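Local coordinates for ABC transporter, substrate-binding protein (Clostridium perfringens, PDB 4EDP) that probably captures a solute outside the cell and hands it to the membrane part of an ABC import system, at residues Lys36-Leu44 with Gln86-Glu94; Asn45-Pro56 with Glu293-Glu301. All coordinates share one frame; numbering follows the deposited sequence.

The modelled chain starts at Lys36 and runs straight into strand 37-41, the first strand of contact 1. Through Trp42 to Leu44 it then turns into helix 46-61, which carries the first half of contact 2. Strand 65-69 and helix 72-81 follow before Gln86-Glu94 closes the short loop of contact 1. Contact 2 closes much later, when helix 289-299 returns beside helix 46-61. The two loops therefore cross. One joins neighbouring strands of the sheet, the other joins two helices packed near it. They touch where Phe54 CZ lies 4.1 Å from Val39 CG1 and Phe54 CE1 lies 4.1 Å from Tyr91 OH.

Contact 1: Lys36-Leu44 with Gln86-Glu94. With ACT (acetate ion), chain F; ACT (acetate ion), chain E.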
loop_
_atom_site.group_PDB
_atom_site.type_symbol
_atom_site.label_atom_id
_atom_site.label_comp_id
_atom_site.label_asym_id
_atom_site.label_seq_id
_atom_site.Cartn_x
_atom_site.Cartn_y
_atom_site.Cartn_z
ATOM N N LYS A 36 -2.689 24.593 17.226
ATOM C CA LYS A 36 -3.689 23.759 16.487
ATOM C C LYS A 36 -3.078 23.078 15.264
ATOM O O LYS A 36 -2.466 23.734 14.413
ATOM C CB LYS A 36 -4.866 24.645 16.080
ATOM C CG LYS A 36 -5.961 23.994 15.263
ATOM C CD LYS A 36 -7.084 25.020 15.061
ATOM C CE LYS A 36 -8.149 24.552 14.083
ATOM N NZ LYS A 36 -8.832 23.312 14.533
ATOM N N LEU A 37 -3.231 21.760 15.185
ATOM C CA LEU A 37 -2.703 21.008 14.056
ATOM C C LEU A 37 -3.870 20.376 13.317
ATOM O O LEU A 37 -4.609 19.577 13.897
ATOM C CB LEU A 37 -1.726 19.939 14.544
ATOM C CG LEU A 37 -0.868 19.232 13.498
ATOM C CD1 LEU A 37 0.104 20.227 12.853
ATOM C CD2 LEU A 37 -0.100 18.077 14.134
ATOM N N VAL A 38 -4.036 20.735 12.046
ATOM C CA VAL A 38 -5.113 20.196 11.214
ATOM C C VAL A 38 -4.581 19.024 10.394
ATOM O O VAL A 38 -3.640 19.185 9.608
ATOM C CB VAL A 38 -5.700 21.274 10.270
ATOM C CG1 VAL A 38 -6.788 20.672 9.388
ATOM C CG2 VAL A 38 -6.241 22.451 11.083
ATOM N N VAL A 39 -5.180 17.853 10.583
ATOM C CA VAL A 39 -4.728 16.641 9.907
ATOM C C VAL A 39 -5.732 16.094 8.887
ATOM O O VAL A 39 -6.877 15.804 9.232
ATOM C CB VAL A 39 -4.472 15.528 10.945
ATOM C CG1 VAL A 39 -4.057 14.239 10.249
ATOM C CG2 VAL A 39 -3.438 15.973 11.988
ATOM N N SER A 40 -5.304 15.968 7.634
ATOM C CA SER A 40 -6.144 15.386 6.582
ATOM C C SER A 40 -5.886 13.878 6.582
ATOM O O SER A 40 -4.758 13.444 6.317
ATOM C CB SER A 40 -5.798 15.995 5.230
ATOM O OG SER A 40 -6.502 15.360 4.179
ATOM N N THR A 41 -6.917 13.080 6.863
ATOM C CA THR A 41 -6.758 11.633 6.928
ATOM C C THR A 41 -8.092 10.910 6.717
ATOM O O THR A 41 -9.140 11.544 6.613
ATOM C CB THR A 41 -6.142 11.212 8.285
ATOM O OG1 THR A 41 -5.701 9.844 8.231
ATOM C CG2 THR A 41 -7.142 11.413 9.427
ATOM N N TRP A 42 -8.043 9.584 6.639
ATOM C CA TRP A 42 -9.251 8.774 6.429
ATOM C C TRP A 42 -10.151 8.757 7.654
ATOM O O TRP A 42 -11.382 8.772 7.535
ATOM C CB TRP A 42 -8.878 7.327 6.084
ATOM C CG TRP A 42 -7.993 7.206 4.879
ATOM C CD1 TRP A 42 -8.387 7.155 3.574
ATOM C CD2 TRP A 42 -6.562 7.119 4.870
ATOM N NE1 TRP A 42 -7.290 7.056 2.754
ATOM C CE2 TRP A 42 -6.160 7.023 3.527
ATOM C CE3 TRP A 42 -5.587 7.116 5.866
ATOM C CZ2 TRP A 42 -4.817 6.922 3.155
ATOM C CZ3 TRP A 42 -4.248 7.004 5.491
ATOM C CH2 TRP A 42 -3.884 6.919 4.153
ATOM N N GLY A 43 -9.550 8.713 8.835
ATOM C CA GLY A 43 -10.332 8.668 10.062
ATOM C C GLY A 43 -11.095 7.361 10.216
ATOM O O GLY A 43 -12.254 7.347 10.653
ATOM N N LEU A 44 -10.460 6.258 9.823
ATOM C CA LEU A 44 -11.059 4.937 9.969
ATOM C C LEU A 44 -10.804 4.517 11.405
ATOM O O LEU A 44 -9.723 4.766 11.927
ATOM C CB LEU A 44 -10.400 3.943 9.015
ATOM C CG LEU A 44 -10.557 4.228 7.519
ATOM C CD1 LEU A 44 -9.678 3.275 6.692
ATOM C CD2 LEU A 44 -12.026 4.142 7.108
ATOM N N GLN A 86 -6.296 24.947 4.930
ATOM C CA GLN A 86 -5.783 25.119 6.300
ATOM C C GLN A 86 -5.156 23.830 6.857
ATOM O O GLN A 86 -4.828 23.738 8.042
ATOM C CB GLN A 86 -6.905 25.562 7.225
ATOM C CG GLN A 86 -7.719 26.706 6.645
ATOM C CD GLN A 86 -8.567 27.407 7.668
ATOM O OE1 GLN A 86 -8.049 28.135 8.518
ATOM N NE2 GLN A 86 -9.882 27.265 7.549
ATOM N N ILE A 87 -5.002 22.841 5.993
ATOM C CA ILE A 87 -4.419 21.564 6.383
ATOM C C ILE A 87 -2.905 21.719 6.634
ATOM O O ILE A 87 -2.211 22.392 5.871
ATOM C CB ILE A 87 -4.700 20.501 5.296
ATOM C CG1 ILE A 87 -6.212 20.262 5.178
ATOM C CG2 ILE A 87 -3.987 19.188 5.610
ATOM C CD1 ILE A 87 -6.584 19.275 4.111
ATOM N N ASP A 88 -2.418 21.099 7.711
ATOM C CA ASP A 88 -0.995 21.120 8.089
ATOM C C ASP A 88 -0.281 19.840 7.615
ATOM O O ASP A 88 0.811 19.876 7.036
ATOM C CB ASP A 88 -0.869 21.269 9.602
ATOM C CG ASP A 88 -1.358 22.630 10.098
ATOM O OD1 ASP A 88 -0.852 23.658 9.582
ATOM O OD2 ASP A 88 -2.202 22.674 11.025
ATOM N N ILE A 89 -0.884 18.703 7.897
ATOM C CA ILE A 89 -0.289 17.453 7.440
ATOM C C ILE A 89 -1.331 16.576 6.782
ATOM O O ILE A 89 -2.501 16.584 7.168
ATOM C CB ILE A 89 0.443 16.676 8.524
ATOM C CG1 ILE A 89 -0.494 16.209 9.603
ATOM C CG2 ILE A 89 1.611 17.490 9.106
ATOM C CD1 ILE A 89 0.115 15.108 10.396
ATOM N N THR A 90 -0.873 15.799 5.807
ATOM C CA THR A 90 -1.741 14.973 5.003
ATOM C C THR A 90 -1.315 13.519 4.907
ATOM O O THR A 90 -0.180 13.211 4.515
ATOM C CB THR A 90 -1.783 15.553 3.574
ATOM O OG1 THR A 90 -2.289 16.904 3.613
ATOM C CG2 THR A 90 -2.652 14.703 2.647
ATOM N N TYR A 91 -2.233 12.640 5.281
ATOM C CA TYR A 91 -2.046 11.183 5.185
ATOM C C TYR A 91 -2.666 10.706 3.859
ATOM O O TYR A 91 -3.840 10.970 3.592
ATOM C CB TYR A 91 -2.775 10.447 6.318
ATOM C CG TYR A 91 -2.149 10.376 7.695
ATOM C CD1 TYR A 91 -2.177 11.451 8.566
ATOM C CD2 TYR A 91 -1.604 9.185 8.159
ATOM C CE1 TYR A 91 -1.636 11.348 9.854
ATOM C CE2 TYR A 91 -1.065 9.077 9.425
ATOM C CZ TYR A 91 -1.084 10.165 10.272
ATOM O OH TYR A 91 -0.565 10.050 11.531
ATOM N N LEU A 92 -1.890 10.014 3.027
ATOM C CA LEU A 92 -2.382 9.461 1.760
ATOM C C LEU A 92 -1.640 8.190 1.389
ATOM O O LEU A 92 -0.526 7.932 1.861
ATOM C CB LEU A 92 -2.158 10.442 0.583
ATOM C CG LEU A 92 -2.916 11.782 0.532
ATOM C CD1 LEU A 92 -2.281 12.754 -0.478
ATOM C CD2 LEU A 92 -4.385 11.518 0.229
ATOM N N ALA A 93 -2.279 7.382 0.550
ATOM C CA ALA A 93 -1.609 6.246 -0.049
ATOM C C ALA A 93 -0.522 6.893 -0.928
ATOM O O ALA A 93 -0.727 7.976 -1.491
ATOM C CB ALA A 93 -2.574 5.423 -0.898
ATOM N N GLU A 94 0.634 6.254 -1.046
ATOM C CA GLU A 94 1.736 6.846 -1.813
ATOM C C GLU A 94 1.338 7.279 -3.241
ATOM O O GLU A 94 1.789 8.334 -3.717
ATOM C CB GLU A 94 2.934 5.882 -1.873
ATOM C CG GLU A 94 4.140 6.542 -2.508
ATOM C CD GLU A 94 5.321 5.631 -2.735
ATOM O OE1 GLU A 94 5.193 4.401 -2.549
ATOM O OE2 GLU A 94 6.376 6.173 -3.139
HETATM C C ACT F . -6.364 6.713 9.373
HETATM O O ACT F . -7.167 5.774 9.172
HETATM O OXT ACT F . -6.858 7.868 9.380
HETATM C CH3 ACT F . -4.898 6.462 9.595
HETATM C C ACT E . -0.534 6.555 12.159
HETATM O O ACT E . 0.114 7.627 12.315
HETATM O OXT ACT E . 0.112 5.484 12.302
HETATM C CH3 ACT E . -1.999 6.535 11.831
#
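Asp88, just before strand 89-93, uses a side-chain oxygen where the pairing with Val38 would otherwise be purely backbone. Val38 N donates to Asp88 OD2 over 2.9 Å and almost straight, at 176°. OD2 accepts through its anti lone pair, the one away from OD1. The other carboxylate oxygen, OD1, is held by Ser273 and Asn275, which should fix the group's rotation. Val38 O answers by accepting two bonds, from Asp88 N at 3.0 Å and from Ile89 N at 3.3 Å. Leu37 CD1 packs against Asp88 CB.

Beyond this start the pairing is regular and parallel. Ser40 N binds Ile89 O, and Ser40 O receives Tyr91 N at 2.8 Å. Strand 37-41 sits between 65-69 and 89-93. Helix 72-81 links those two outer strands in a beta-alpha-beta crossover. This is the alpha/beta core expected of a periplasmic-binding-protein lobe. On the face of helix 276-286, Val39 CG2 lies side by side with Ile89 CG1, and Val39 CG1 meets Tyr91 CD1 at 3.8 Å. On the face of helix 72-81, Ile87 CD1 covers Ser40 CB, while Ser40 OG bonds to Arg75.

At the C-terminal ends the indole of Trp42 swings over the other strand. The side chains of Trp42 and Tyr91 cross at about a right angle, with Trp42 CZ3 against Tyr91 CB. Tyr91 O lies over one face of the indole, toward the rim. Arg75 adds a cation-pi contact to this ring. Two acetates, probably from the crystallisation liquor, lie here. Thr41 OG1, anti to its own N (chi1 -167°), donates to OXT of the chain F acetate at 2.6 Å, and Gly43 N joins it. Tyr91 OH donates to O of the chain E acetate, also at 2.6 Å, at the ring edge.

Contact 2: Asn45-Pro56 with Glu293-Glu301; sequences NEDVLKETVFEP and EKTAKALNE
Leu299 fills the apolar centre with both of its methyls. The Leu299 and Val48 side chains pass each other pointing opposite ways, and Leu299 CD2 meets Val48 CG1 at 3.6 Å. Leu299 CD1 reaches Leu49 CD1 at 3.7 Å, the two side chains crossing at about a right angle. Leu299 CG stands beside the backbone N (chi1 -60°), which brings the branch back toward helix 46-61. Further along, Val53 CG2 and Thr295 CG2 touch at 3.5 Å. The Thr295 methyl also approaches Thr52 CG2, while its hydroxyl turns back to Val291 O in its own helix. Ala298 CB packs against Val48 CG1 and Thr52 OG1.

These helices run antiparallel, at 173°, with their axes 9.9 Å apart. They pack next to each other beside the sheet of one lobe of this solute-binding fold. Phe54, on helix 46-61, rests on strand 65-69, and Val53 touches Phe282 of helix 276-286. A wider pi-type turn at 50-54 interrupts the regular helix, and Glu55 N bonds to Lys50 O.

Among the buried polar atoms, Thr52 OG1 donates to Val48 O at 2.8 Å. Thr52 N reaches the same oxygen from the opposite face of its plane. The hydroxyl is thereby tied to its own helix, and the Thr52 methyl packs on Lys294 CB. At the polar edge, Lys294 bends at chi3 (64°) and carries NZ along helix 46-61. The bond from Lys294 NZ to Thr52 O is weak, at 3.4 Å. A water gives it a firmer partner: it accepts from Lys294 NZ at 2.6 Å and donates to Glu51 O. Pro56 CG borders the Lys294 ammonium group.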
loop_
_atom_site.group_PDB
_atom_site.type_symbol
_atom_site.label_atom_id
_atom_site.label_comp_id
_atom_site.label_asym_id
_atom_site.label_seq_id
_atom_site.Cartn_x
_atom_site.Cartn_y
_atom_site.Cartn_z
ATOM N N ASN A 45 -11.776 3.880 12.049
ATOM C CA ASN A 45 -11.607 3.485 13.442
ATOM C C ASN A 45 -11.198 4.741 14.201
ATOM O O ASN A 45 -10.274 4.714 15.021
ATOM C CB ASN A 45 -10.502 2.442 13.581
ATOM C CG ASN A 45 -10.681 1.267 12.651
ATOM O OD1 ASN A 45 -11.801 0.903 12.284
ATOM N ND2 ASN A 45 -9.567 0.644 12.280
ATOM N N GLU A 46 -11.901 5.835 13.906
ATOM C CA GLU A 46 -11.618 7.164 14.456
ATOM C C GLU A 46 -11.362 7.212 15.968
ATOM O O GLU A 46 -10.404 7.850 16.403
ATOM C CB GLU A 46 -12.741 8.133 14.049
ATOM C CG GLU A 46 -12.423 9.606 14.277
ATOM C CD GLU A 46 -13.445 10.541 13.631
ATOM O OE1 GLU A 46 -13.178 11.763 13.554
ATOM O OE2 GLU A 46 -14.504 10.055 13.184
ATOM N N ASP A 47 -12.207 6.568 16.771
ATOM C CA ASP A 47 -11.983 6.565 18.219
ATOM C C ASP A 47 -10.625 5.976 18.582
ATOM O O ASP A 47 -9.874 6.563 19.353
ATOM C CB ASP A 47 -13.084 5.813 18.981
ATOM C CG ASP A 47 -14.375 6.612 19.096
ATOM O OD1 ASP A 47 -14.551 7.586 18.330
ATOM O OD2 ASP A 47 -15.215 6.261 19.957
ATOM N N VAL A 48 -10.314 4.810 18.023
ATOM C CA VAL A 48 -9.049 4.145 18.309
ATOM C C VAL A 48 -7.885 4.988 17.803
ATOM O O VAL A 48 -6.855 5.124 18.469
ATOM C CB VAL A 48 -8.994 2.755 17.652
ATOM C CG1 VAL A 48 -7.674 2.070 17.985
ATOM C CG2 VAL A 48 -10.171 1.914 18.104
ATOM N N LEU A 49 -8.065 5.567 16.622
ATOM C CA LEU A 49 -7.045 6.403 16.005
ATOM C C LEU A 49 -6.721 7.610 16.889
ATOM O O LEU A 49 -5.556 7.926 17.143
ATOM C CB LEU A 49 -7.543 6.856 14.636
ATOM C CG LEU A 49 -6.599 7.676 13.787
ATOM C CD1 LEU A 49 -5.284 6.919 13.553
ATOM C CD2 LEU A 49 -7.280 8.013 12.460
ATOM N N LYS A 50 -7.766 8.285 17.353
ATOM C CA LYS A 50 -7.601 9.431 18.241
ATOM C C LYS A 50 -6.944 9.005 19.546
ATOM O O LYS A 50 -6.023 9.647 20.031
ATOM C CB LYS A 50 -8.959 10.055 18.550
ATOM C CG LYS A 50 -9.566 10.891 17.435
ATOM C CD LYS A 50 -11.004 11.261 17.788
ATOM C CE LYS A 50 -11.523 12.417 16.947
ATOM N NZ LYS A 50 -11.319 12.184 15.500
ATOM N N GLU A 51 -7.441 7.913 20.111
ATOM C CA GLU A 51 -6.943 7.387 21.373
ATOM C C GLU A 51 -5.475 6.964 21.316
ATOM O O GLU A 51 -4.683 7.266 22.211
ATOM C CB GLU A 51 -7.802 6.180 21.761
ATOM C CG GLU A 51 -7.372 5.469 23.020
ATOM C CD GLU A 51 -8.228 4.241 23.306
ATOM O OE1 GLU A 51 -9.182 3.974 22.538
ATOM O OE2 GLU A 51 -7.935 3.536 24.290
ATOM N N THR A 52 -5.120 6.280 20.236
ATOM C CA THR A 52 -3.788 5.739 20.058
ATOM C C THR A 52 -2.730 6.707 19.553
ATOM O O THR A 52 -1.608 6.711 20.051
ATOM C CB THR A 52 -3.847 4.567 19.051
ATOM O OG1 THR A 52 -4.753 3.571 19.547
ATOM C CG2 THR A 52 -2.454 3.951 18.835
ATOM N N VAL A 53 -3.092 7.525 18.573
ATOM C CA VAL A 53 -2.149 8.430 17.935
ATOM C C VAL A 53 -2.227 9.923 18.263
ATOM O O VAL A 53 -1.273 10.514 18.777
ATOM C CB VAL A 53 -2.288 8.287 16.393
ATOM C CG1 VAL A 53 -1.376 9.274 15.661
ATOM C CG2 VAL A 53 -1.984 6.851 15.979
ATOM N N PHE A 54 -3.371 10.524 17.997
ATOM C CA PHE A 54 -3.496 11.960 18.137
ATOM C C PHE A 54 -3.571 12.534 19.541
ATOM O O PHE A 54 -2.897 13.516 19.840
ATOM C CB PHE A 54 -4.665 12.441 17.293
ATOM C CG PHE A 54 -4.541 12.052 15.850
ATOM C CD1 PHE A 54 -3.482 12.518 15.090
ATOM C CD2 PHE A 54 -5.479 11.236 15.247
ATOM C CE1 PHE A 54 -3.351 12.159 13.764
ATOM C CE2 PHE A 54 -5.355 10.888 13.908
ATOM C CZ PHE A 54 -4.281 11.343 13.174
ATOM N N GLU A 55 -4.387 11.939 20.392
ATOM C CA GLU A 55 -4.542 12.458 21.746
ATOM C C GLU A 55 -3.248 12.491 22.547
ATOM O O GLU A 55 -2.970 13.491 23.229
ATOM C CB GLU A 55 -5.626 11.687 22.495
ATOM C CG GLU A 55 -7.049 12.099 22.138
ATOM C CD GLU A 55 -7.441 13.470 22.698
ATOM O OE1 GLU A 55 -6.548 14.241 23.126
ATOM O OE2 GLU A 55 -8.660 13.774 22.723
ATOM N N PRO A 56 -2.453 11.412 22.484
ATOM C CA PRO A 56 -1.230 11.470 23.261
ATOM C C PRO A 56 -0.320 12.601 22.804
ATOM O O PRO A 56 0.271 13.287 23.638
ATOM C CB PRO A 56 -0.605 10.096 23.027
ATOM C CG PRO A 56 -1.773 9.220 22.771
ATOM C CD PRO A 56 -2.691 10.062 21.947
ATOM N N GLU A 293 4.756 0.621 17.332
ATOM C CA GLU A 293 4.314 -0.572 18.075
ATOM C C GLU A 293 2.823 -0.460 18.417
ATOM O O GLU A 293 2.061 -1.387 18.187
ATOM C CB GLU A 293 5.129 -0.758 19.361
ATOM C CG GLU A 293 6.575 -1.136 19.093
ATOM C CD GLU A 293 7.440 -1.271 20.339
ATOM O OE1 GLU A 293 7.053 -0.772 21.422
ATOM O OE2 GLU A 293 8.531 -1.872 20.208
ATOM N N LYS A 294 2.410 0.690 18.946
ATOM C CA LYS A 294 1.007 0.903 19.319
ATOM C C LYS A 294 0.058 0.762 18.137
ATOM O O LYS A 294 -0.986 0.129 18.267
ATOM C CB LYS A 294 0.813 2.277 19.981
ATOM C CG LYS A 294 1.485 2.390 21.346
ATOM C CD LYS A 294 1.413 3.795 21.940
ATOM C CE LYS A 294 -0.004 4.249 22.249
ATOM N NZ LYS A 294 -0.009 5.634 22.828
ATOM N N THR A 295 0.407 1.342 16.991
ATOM C CA THR A 295 -0.473 1.272 15.811
ATOM C C THR A 295 -0.507 -0.121 15.167
ATOM O O THR A 295 -1.518 -0.508 14.570
ATOM C CB THR A 295 -0.137 2.359 14.767
ATOM O OG1 THR A 295 1.244 2.277 14.409
ATOM C CG2 THR A 295 -0.410 3.740 15.353
ATOM N N ALA A 296 0.584 -0.873 15.304
ATOM C CA ALA A 296 0.644 -2.243 14.788
ATOM C C ALA A 296 -0.393 -3.077 15.550
ATOM O O ALA A 296 -1.174 -3.835 14.974
ATOM C CB ALA A 296 2.024 -2.811 15.013
ATOM N N LYS A 297 -0.402 -2.895 16.862
ATOM C CA LYS A 297 -1.307 -3.627 17.750
ATOM C C LYS A 297 -2.752 -3.149 17.710
ATOM O O LYS A 297 -3.685 -3.964 17.673
ATOM C CB LYS A 297 -0.799 -3.513 19.189
ATOM C CG LYS A 297 0.607 -4.055 19.398
ATOM C CD LYS A 297 1.102 -3.788 20.804
ATOM C CE LYS A 297 2.567 -4.147 20.934
ATOM N NZ LYS A 297 3.084 -3.838 22.286
ATOM N N ALA A 298 -2.955 -1.835 17.736
ATOM C CA ALA A 298 -4.310 -1.290 17.792
ATOM C C ALA A 298 -4.995 -1.077 16.456
ATOM O O ALA A 298 -6.218 -1.213 16.365
ATOM C CB ALA A 298 -4.308 0.026 18.580
ATOM N N LEU A 299 -4.222 -0.749 15.425
ATOM C CA LEU A 299 -4.791 -0.446 14.116
ATOM C C LEU A 299 -4.348 -1.372 12.984
ATOM O O LEU A 299 -4.655 -1.118 11.822
ATOM C CB LEU A 299 -4.426 1.000 13.736
ATOM C CG LEU A 299 -4.910 2.117 14.660
ATOM C CD1 LEU A 299 -4.288 3.458 14.264
ATOM C CD2 LEU A 299 -6.438 2.174 14.633
ATOM N N ASN A 300 -3.647 -2.446 13.317
ATOM C CA ASN A 300 -3.142 -3.388 12.313
ATOM C C ASN A 300 -2.320 -2.718 11.218
ATOM O O ASN A 300 -2.421 -3.083 10.053
ATOM C CB ASN A 300 -4.265 -4.243 11.716
ATOM C CG ASN A 300 -4.922 -5.121 12.764
ATOM O OD1 ASN A 300 -4.308 -5.445 13.790
ATOM N ND2 ASN A 300 -6.168 -5.501 12.526
ATOM N N GLU A 301 -1.515 -1.732 11.609
ATOM C CA GLU A 301 -0.618 -1.051 10.662
ATOM C C GLU A 301 0.740 -1.720 10.722
ATOM O O GLU A 301 1.373 -1.759 11.780
ATOM C CB GLU A 301 -0.485 0.438 10.972
ATOM C CG GLU A 301 -1.754 1.229 10.703
ATOM C CD GLU A 301 -1.627 2.712 11.020
ATOM O OE1 GLU A 301 -0.567 3.160 11.512
ATOM O OE2 GLU A 301 -2.616 3.432 10.785
HETATM O O HOH W 1 -2.377 5.876 23.807
#